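PDB 1H1O: cytochrome C-552 from Thiobacillus ferrooxidans, which carries electrons in the periplasm as a diheme, high-potential c-type cytochrome of the c4 class. Local coordinates for residues Gly103-Ile106 with Phe107-Val111; Ala137-Arg140 with Tyr141-Ile145; Gln146-Thr149 with Tyr150-Asn153. One frame throughout, in Å; residues are numbered along the deposited sequence.

Interaction 1. Residues Gly103-Ile106 with Phe107-Val111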
# COMPACT_ATOMS: atom_id res chain seq x y z
N GLY A 103 -9.82 -10.05 9.39
CA GLY A 103 -8.88 -8.97 9.16
C GLY A 103 -9.14 -7.78 10.04
O GLY A 103 -8.19 -7.10 10.45
N LYS A 104 -10.41 -7.50 10.33
CA LYS A 104 -10.71 -6.35 11.16
C LYS A 104 -10.16 -6.54 12.56
O LYS A 104 -9.54 -5.64 13.12
CB LYS A 104 -12.22 -6.10 11.24
CG LYS A 104 -12.55 -4.85 12.04
CD LYS A 104 -14.04 -4.54 12.05
CE LYS A 104 -14.29 -3.22 12.76
NZ LYS A 104 -15.72 -3.04 13.12
N ALA A 105 -10.37 -7.73 13.11
CA ALA A 105 -9.89 -8.04 14.46
C ALA A 105 -8.38 -7.92 14.47
O ALA A 105 -7.79 -7.36 15.40
CB ALA A 105 -10.32 -9.44 14.85
N ILE A 106 -7.74 -8.42 13.42
CA ILE A 106 -6.29 -8.35 13.31
C ILE A 106 -5.82 -6.92 13.22
O ILE A 106 -4.92 -6.49 13.94
CB ILE A 106 -5.79 -9.10 12.06
CG1 ILE A 106 -6.00 -10.61 12.24
CG2 ILE A 106 -4.33 -8.78 11.81
CD1 ILE A 106 -5.87 -11.43 10.93
N PHE A 107 -6.43 -6.16 12.32
CA PHE A 107 -6.00 -4.78 12.14
C PHE A 107 -6.12 -3.96 13.41
O PHE A 107 -5.17 -3.21 13.77
CB PHE A 107 -6.84 -4.11 11.04
CG PHE A 107 -6.37 -2.73 10.70
CD1 PHE A 107 -5.33 -2.55 9.82
CD2 PHE A 107 -6.93 -1.63 11.33
CE1 PHE A 107 -4.83 -1.28 9.56
CE2 PHE A 107 -6.45 -0.35 11.09
CZ PHE A 107 -5.39 -0.17 10.21
N ASN A 108 -7.26 -4.07 14.09
CA ASN A 108 -7.52 -3.29 15.29
C ASN A 108 -6.97 -3.87 16.58
O ASN A 108 -6.51 -3.13 17.45
CB ASN A 108 -9.02 -3.05 15.48
CG ASN A 108 -9.66 -2.32 14.32
OD1 ASN A 108 -9.07 -1.42 13.74
ND2 ASN A 108 -10.89 -2.69 13.99
N GLN A 109 -7.02 -5.19 16.71
CA GLN A 109 -6.58 -5.83 17.94
C GLN A 109 -5.27 -6.60 17.85
O GLN A 109 -4.63 -6.86 18.86
CB GLN A 109 -7.67 -6.77 18.45
CG GLN A 109 -9.04 -6.12 18.54
CD GLN A 109 -10.07 -7.01 19.22
OE1 GLN A 109 -10.04 -7.21 20.45
NE2 GLN A 109 -10.99 -7.57 18.43
N GLY A 110 -4.87 -6.95 16.63
CA GLY A 110 -3.66 -7.72 16.46
C GLY A 110 -3.95 -9.08 17.04
O GLY A 110 -5.10 -9.38 17.34
N VAL A 111 -2.92 -9.91 17.18
CA VAL A 111 -3.07 -11.25 17.76
C VAL A 111 -1.90 -11.45 18.71
O VAL A 111 -0.79 -11.75 18.29
CB VAL A 111 -3.04 -12.35 16.70
CG1 VAL A 111 -3.22 -13.69 17.37
CG2 VAL A 111 -4.15 -12.12 15.68
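The final turns of helix 100-109, the N-terminal helix of the second cytochrome c domain, bring Ile106 against Val111 and carry the Lys104 side chain across Asn108. Phe107 N donates to Gly103 O at 2.7 Å, and Asn108 N to Lys104 O at 2.9 Å with an N-H...O angle of 169°, so regular helical bonding holds to this point. At the next residue the pattern begins to fray. Ala105 O takes a short bond from Gln109 N (2.6 Å) and a second, weak one from Gly110 N (3.2 Å). Gly110 N also reaches Ile106 O at 2.7 Å, but from above the carbonyl plane and with the N-H bent to 131°. Gly110 is where the helix stops: its phi turns positive, a value that favours glycine, and the chain leaves toward Val111. There CG2 of Val111 meets CG1 of Ile106 at 4.2 Å, a light apolar touch just past the helix end; Val111 also rests on Ile116.

In class I cytochromes c this helix packs across the C-terminal helix through a glycine and an aromatic residue one turn apart, and Gly103 and Phe107 fit that pattern. With CG trans to the backbone N (chi1 -174°), the Phe107 ring leaves the local turn and packs on Leu180 of helix 170-182 and on Cys119, Met120 and His123 of the heme-binding region. Ile106 turns to Gln172 and Val176 of the same C-terminal helix.

On the outer side, Lys104 runs out fully extended, and its aliphatic carbons pass obliquely across the Asn108 side chain. CB of Gln109 lies 3.1 Å from Ala105 O, while the amide end lies beside the Ala105 methyl group, with Gln109 NE2 4.1 Å from Ala105 CB.

Interaction 2. Residues Ala137-Arg140 with Tyr141-Ile145. With HEM (protoporphyrin IX containing Fe), chain D.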
# COMPACT_ATOMS: atom_id res chain seq x y z
N ALA A 137 -6.63 1.69 3.97
CA ALA A 137 -8.07 1.65 3.73
C ALA A 137 -8.39 1.91 2.25
O ALA A 137 -8.09 2.97 1.72
CB ALA A 137 -8.75 2.69 4.60
N GLY A 138 -9.00 0.93 1.59
CA GLY A 138 -9.35 1.12 0.20
C GLY A 138 -8.30 0.62 -0.77
O GLY A 138 -8.52 0.61 -1.98
N GLN A 139 -7.15 0.21 -0.25
CA GLN A 139 -6.09 -0.31 -1.09
C GLN A 139 -6.56 -1.63 -1.68
O GLN A 139 -7.45 -2.30 -1.13
CB GLN A 139 -4.82 -0.52 -0.27
CG GLN A 139 -3.59 -0.87 -1.10
CD GLN A 139 -3.46 0.04 -2.31
OE1 GLN A 139 -4.09 -0.19 -3.35
NE2 GLN A 139 -2.66 1.09 -2.18
N ARG A 140 -5.99 -2.00 -2.82
CA ARG A 140 -6.36 -3.24 -3.50
C ARG A 140 -5.96 -4.45 -2.66
O ARG A 140 -4.93 -4.46 -2.00
CB ARG A 140 -5.70 -3.32 -4.88
CG ARG A 140 -5.91 -2.08 -5.73
CD ARG A 140 -5.94 -2.41 -7.21
NE ARG A 140 -6.86 -3.52 -7.48
CZ ARG A 140 -7.15 -3.97 -8.70
NH1 ARG A 140 -6.59 -3.42 -9.77
NH2 ARG A 140 -8.00 -4.99 -8.84
N TYR A 141 -6.81 -5.46 -2.72
CA TYR A 141 -6.64 -6.69 -1.98
C TYR A 141 -5.33 -7.41 -2.29
O TYR A 141 -4.52 -7.71 -1.39
CB TYR A 141 -7.84 -7.58 -2.31
CG TYR A 141 -7.79 -8.96 -1.75
CD1 TYR A 141 -7.99 -9.20 -0.39
CD2 TYR A 141 -7.59 -10.05 -2.59
CE1 TYR A 141 -7.99 -10.50 0.11
CE2 TYR A 141 -7.58 -11.34 -2.10
CZ TYR A 141 -7.78 -11.56 -0.75
OH TYR A 141 -7.77 -12.85 -0.28
N GLY A 142 -5.11 -7.70 -3.57
CA GLY A 142 -3.90 -8.38 -3.97
C GLY A 142 -2.70 -7.53 -3.62
O GLY A 142 -1.69 -8.06 -3.18
N TYR A 143 -2.80 -6.22 -3.80
CA TYR A 143 -1.67 -5.37 -3.51
C TYR A 143 -1.24 -5.48 -2.06
O TYR A 143 -0.04 -5.56 -1.77
CB TYR A 143 -1.97 -3.92 -3.82
CG TYR A 143 -0.78 -3.05 -3.55
CD1 TYR A 143 0.31 -3.03 -4.43
CD2 TYR A 143 -0.70 -2.28 -2.40
CE1 TYR A 143 1.45 -2.26 -4.15
CE2 TYR A 143 0.42 -1.51 -2.11
CZ TYR A 143 1.49 -1.50 -2.98
OH TYR A 143 2.58 -0.72 -2.69
N ILE A 144 -2.20 -5.48 -1.15
CA ILE A 144 -1.89 -5.58 0.27
C ILE A 144 -1.19 -6.91 0.55
O ILE A 144 -0.11 -6.95 1.16
CB ILE A 144 -3.17 -5.47 1.11
CG1 ILE A 144 -3.73 -4.06 0.97
CG2 ILE A 144 -2.89 -5.84 2.57
CD1 ILE A 144 -5.02 -3.85 1.67
N ILE A 145 -1.80 -7.99 0.09
CA ILE A 145 -1.23 -9.33 0.27
C ILE A 145 0.18 -9.38 -0.30
O ILE A 145 1.09 -9.94 0.30
CB ILE A 145 -2.08 -10.38 -0.44
CG1 ILE A 145 -3.48 -10.39 0.17
CG2 ILE A 145 -1.39 -11.75 -0.35
CD1 ILE A 145 -4.42 -11.38 -0.47
CHA HEM D . 3.56 1.43 -6.97
CHB HEM D . 3.83 6.10 -8.08
CHC HEM D . 3.72 4.95 -12.76
CHD HEM D . 3.34 0.34 -11.67
C1A HEM D . 3.65 2.82 -6.84
C2A HEM D . 3.74 3.55 -5.59
C3A HEM D . 3.81 4.87 -5.91
C4A HEM D . 3.76 4.93 -7.35
CMA HEM D . 3.93 6.07 -5.00
CAA HEM D . 3.76 2.92 -4.22
CBA HEM D . 2.37 2.87 -3.56
CGA HEM D . 2.32 2.26 -2.29
O1A HEM D . 1.15 2.06 -1.82
O2A HEM D . 3.34 1.93 -1.63
C1B HEM D . 3.82 6.18 -9.45
C2B HEM D . 3.94 7.43 -10.16
C3B HEM D . 3.94 7.12 -11.49
C4B HEM D . 3.78 5.67 -11.57
CMB HEM D . 4.06 8.78 -9.48
CAB HEM D . 4.08 8.02 -12.69
CBB HEM D . 5.42 8.80 -12.76
C1C HEM D . 3.60 3.60 -12.88
C2C HEM D . 3.54 2.89 -14.13
C3C HEM D . 3.44 1.58 -13.80
C4C HEM D . 3.42 1.51 -12.38
CMC HEM D . 3.60 3.57 -15.47
CAC HEM D . 3.37 0.34 -14.71
CBC HEM D . 4.57 0.22 -15.69
C1D HEM D . 3.36 0.22 -10.29
C2D HEM D . 3.31 -1.05 -9.60
C3D HEM D . 3.40 -0.74 -8.29
C4D HEM D . 3.47 0.72 -8.18
CMD HEM D . 3.21 -2.39 -10.28
CAD HEM D . 3.46 -1.64 -7.11
CBD HEM D . 4.98 -2.19 -7.13
CGD HEM D . 5.51 -2.66 -5.92
O1D HEM D . 4.94 -3.61 -5.35
O2D HEM D . 6.56 -2.18 -5.42
NA HEM D . 3.66 3.67 -7.90
NB HEM D . 3.73 5.11 -10.32
NC HEM D . 3.52 2.73 -11.81
ND HEM D . 3.45 1.28 -9.42
FE HEM D . 3.56 3.19 -9.87
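Arg140 is the N-cap of helix 141-153, and its carbonyl O accepts the first-turn bond from Ile144 N at 3.0 Å, with an N-H...O angle of 158°. Just before it, Gln139 bends its side chain at chi2 (46°) and curls back, so that OE1 takes Arg140 N at 2.7 Å in the plane of the amide, on a lone pair. Arg34 N donates to the same OE1, and this double grip fixes how the amide is turned. The methylene CG of Gln139 then lies 3.5 Å from CD2 of Tyr143 and 3.8 Å from CG1 of Ile144; amide and phenol planes stand 55° apart.

Tyr143 projects from the helix into the gap between the hemes. At its ring edge CE1 lies 3.6 Å from CAD of heme D, and OH is 3.0 Å from that heme's propionate O2A. Tyr143 OH is also hydrogen-bonded to O2A of heme C and weakly to Arg55. The Arg140 side chain leads away to Thr27 of the first domain, while the Tyr141 ring stacks on His97 and carries the Ile145 methyl CD1 on one face. With its hydroxyl set among two propionates and an arginine, Tyr143 joins the polar network of both hemes, while CG and CD of Gln139, held by the gripped amide, pack obliquely against CD2 of its ring; the neighbouring positive charge probably eases the crowding of carboxylates.

Interaction 3. Residues Gln146-Thr149 with Tyr150-Asn153. With ZN (zinc ion), chain H; HEM (protoporphyrin IX containing Fe), chain C.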
# COMPACT_ATOMS: atom_id res chain seq x y z
N GLN A 146 0.35 -8.78 -1.47
CA GLN A 146 1.66 -8.77 -2.12
C GLN A 146 2.69 -8.03 -1.29
O GLN A 146 3.84 -8.46 -1.18
CB GLN A 146 1.58 -8.13 -3.50
CG GLN A 146 2.93 -8.13 -4.21
CD GLN A 146 3.50 -9.53 -4.32
OE1 GLN A 146 4.27 -9.99 -3.46
NE2 GLN A 146 3.11 -10.24 -5.37
N GLN A 147 2.30 -6.90 -0.72
CA GLN A 147 3.25 -6.16 0.08
C GLN A 147 3.55 -6.89 1.39
O GLN A 147 4.67 -6.91 1.85
CB GLN A 147 2.73 -4.75 0.31
CG GLN A 147 2.48 -4.01 -1.01
CD GLN A 147 3.69 -4.07 -1.92
OE1 GLN A 147 3.57 -4.35 -3.12
NE2 GLN A 147 4.85 -3.82 -1.35
N LEU A 148 2.54 -7.51 1.99
CA LEU A 148 2.78 -8.23 3.22
C LEU A 148 3.74 -9.39 2.91
O LEU A 148 4.59 -9.74 3.72
CB LEU A 148 1.46 -8.73 3.81
CG LEU A 148 0.66 -7.58 4.41
CD1 LEU A 148 -0.68 -8.10 4.93
CD2 LEU A 148 1.48 -6.93 5.53
N THR A 149 3.60 -9.96 1.73
CA THR A 149 4.47 -11.05 1.32
C THR A 149 5.91 -10.52 1.19
O THR A 149 6.86 -11.15 1.66
CB THR A 149 4.01 -11.62 -0.02
OG1 THR A 149 2.66 -12.06 0.11
CG2 THR A 149 4.88 -12.80 -0.45
N TYR A 150 6.05 -9.36 0.56
CA TYR A 150 7.37 -8.74 0.36
C TYR A 150 8.01 -8.36 1.71
O TYR A 150 9.22 -8.46 1.88
CB TYR A 150 7.23 -7.47 -0.49
CG TYR A 150 7.00 -7.68 -1.98
CD1 TYR A 150 6.27 -6.74 -2.71
CD2 TYR A 150 7.56 -8.76 -2.67
CE1 TYR A 150 6.10 -6.85 -4.07
CE2 TYR A 150 7.39 -8.89 -4.06
CZ TYR A 150 6.66 -7.92 -4.75
OH TYR A 150 6.46 -7.99 -6.12
N PHE A 151 7.18 -7.91 2.64
CA PHE A 151 7.66 -7.53 3.97
C PHE A 151 8.05 -8.78 4.76
O PHE A 151 9.06 -8.80 5.46
CB PHE A 151 6.58 -6.78 4.74
CG PHE A 151 6.39 -5.36 4.28
CD1 PHE A 151 7.47 -4.50 4.18
CD2 PHE A 151 5.12 -4.86 4.04
CE1 PHE A 151 7.29 -3.16 3.85
CE2 PHE A 151 4.94 -3.51 3.71
CZ PHE A 151 6.02 -2.67 3.62
N HIS A 152 7.21 -9.80 4.65
CA HIS A 152 7.44 -11.06 5.33
C HIS A 152 8.67 -11.70 4.71
O HIS A 152 9.49 -12.29 5.41
CB HIS A 152 6.23 -11.96 5.15
CG HIS A 152 6.32 -13.24 5.91
ND1 HIS A 152 6.17 -13.30 7.28
CD2 HIS A 152 6.58 -14.50 5.50
CE1 HIS A 152 6.33 -14.55 7.68
NE2 HIS A 152 6.58 -15.30 6.62
N ASN A 153 8.80 -11.56 3.40
CA ASN A 153 9.94 -12.08 2.65
C ASN A 153 11.22 -11.34 2.95
O ASN A 153 12.30 -11.92 2.95
CB ASN A 153 9.71 -11.94 1.14
CG ASN A 153 8.95 -13.10 0.57
OD1 ASN A 153 8.53 -13.07 -0.59
ND2 ASN A 153 8.76 -14.14 1.39
ZN ZN H . 7.52 -17.39 6.50
CHA HEM C . 3.29 -0.14 5.20
CHB HEM C . 0.32 -3.65 6.53
CHC HEM C . 1.41 -2.72 11.13
CHD HEM C . 4.31 0.80 9.79
C1A HEM C . 2.38 -1.19 5.15
C2A HEM C . 1.84 -1.77 3.93
C3A HEM C . 1.00 -2.75 4.29
C4A HEM C . 1.03 -2.78 5.75
CMA HEM C . 0.18 -3.67 3.43
CAA HEM C . 2.20 -1.32 2.56
CBA HEM C . 1.38 -0.14 2.07
CGA HEM C . 1.57 0.18 0.73
O1A HEM C . 0.77 1.04 0.27
O2A HEM C . 2.45 -0.31 0.02
C1B HEM C . 0.38 -3.70 7.91
C2B HEM C . -0.35 -4.66 8.69
C3B HEM C . -0.01 -4.41 9.98
C4B HEM C . 0.87 -3.28 9.99
CMB HEM C . -1.25 -5.72 8.10
CAB HEM C . -0.41 -5.12 11.23
CBB HEM C . -0.16 -6.66 11.19
C1C HEM C . 2.27 -1.68 11.18
C2C HEM C . 2.82 -1.13 12.39
C3C HEM C . 3.66 -0.14 11.98
C4C HEM C . 3.59 -0.09 10.56
CMC HEM C . 2.48 -1.63 13.78
CAC HEM C . 4.57 0.80 12.79
CBC HEM C . 5.51 0.04 13.78
C1D HEM C . 4.29 0.87 8.41
C2D HEM C . 5.09 1.81 7.64
C3D HEM C . 4.81 1.54 6.37
C4D HEM C . 3.83 0.43 6.35
CMD HEM C . 6.01 2.83 8.24
CAD HEM C . 5.36 2.19 5.12
CBD HEM C . 6.82 1.61 4.82
CGD HEM C . 7.55 2.40 3.91
O1D HEM C . 8.00 3.55 4.26
O2D HEM C . 7.79 1.98 2.74
NA HEM C . 1.88 -1.81 6.24
NB HEM C . 1.13 -2.85 8.71
NC HEM C . 2.75 -1.03 10.06
ND HEM C . 3.53 0.04 7.60
FE HEM C . 2.31 -1.40 8.17
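Gln146 lays its amide over one face of the Tyr150 ring, one turn further along helix 141-153. OE1 sits above the ring centre, 3.3 Å from the plane, and the two planes are only 24° apart, so the amide lies nearly flat on the phenol. The bend at chi2 (56°) folds the chain over the ring and also brings CG to 3.4 Å from Tyr150 CE1. The end of the Gln147 side chain comes to the edge of the same ring, turned steeply against it. Tyr150 thus has Gln146 over one face and Gln147 at its edge; its OH is hydrogen-bonded to Asn59 N in the first domain.

Around the helix, Leu148 and Phe151 turn to heme C. CD2 of Leu148 reaches the meso carbon CHB at 3.6 Å, and Phe151 meets the porphyrin with its ring edge, CE2 lying 3.6 Å from C2A. Between themselves these two side chains barely touch, CD2 to CD2 at 4.4 Å. Met161 lies against both from helix 159-165.

The imidazole of His152 lies on the far side from heme C and binds a zinc ion through NE2 at 2.3 Å; its ND1 is hydrogen-bonded to Ala165 O, which sets the rotation of the ring. Thr149 and Asn153 run side by side, with CG2 of Thr149 3.7 Å from OD1 of Asn153, and Thr149 OG1 turns back to Ile145 O. Beneath all these side chains lie four successive helical bonds, from Tyr150 N to Gln146 O (3.0 Å) through Asn153 N to Thr149 O. A helix that follows the CXXCH segment and precedes the C-terminal helix in sequence, with Leu148 and Phe151 against heme C, and Gln146 and Tyr150 touching the first domain, suits the two-domain diheme plan of cytochrome c4.

Overall arrangement
Interactions 2 and 3 are consecutive parts of helix 141-153, their centres 12 Å apart, and both border the gap between the hemes. The FE atom of HEM (chain C) lies 18.7 Å from the FE atom of HEM (chain D). The A-ring propionates of the two hemes face each other across the gap, near Tyr143 OH. Interaction 1 stands apart on helix 100-109, about 16 Å and 18 Å between centres from interactions 2 and 3 and touching neither. It lies near heme C, with Phe107 beside Cys119 and His123, the predicted attachment and axial residues. Helix 170-182 receives side chains from all three and ties them into one domain.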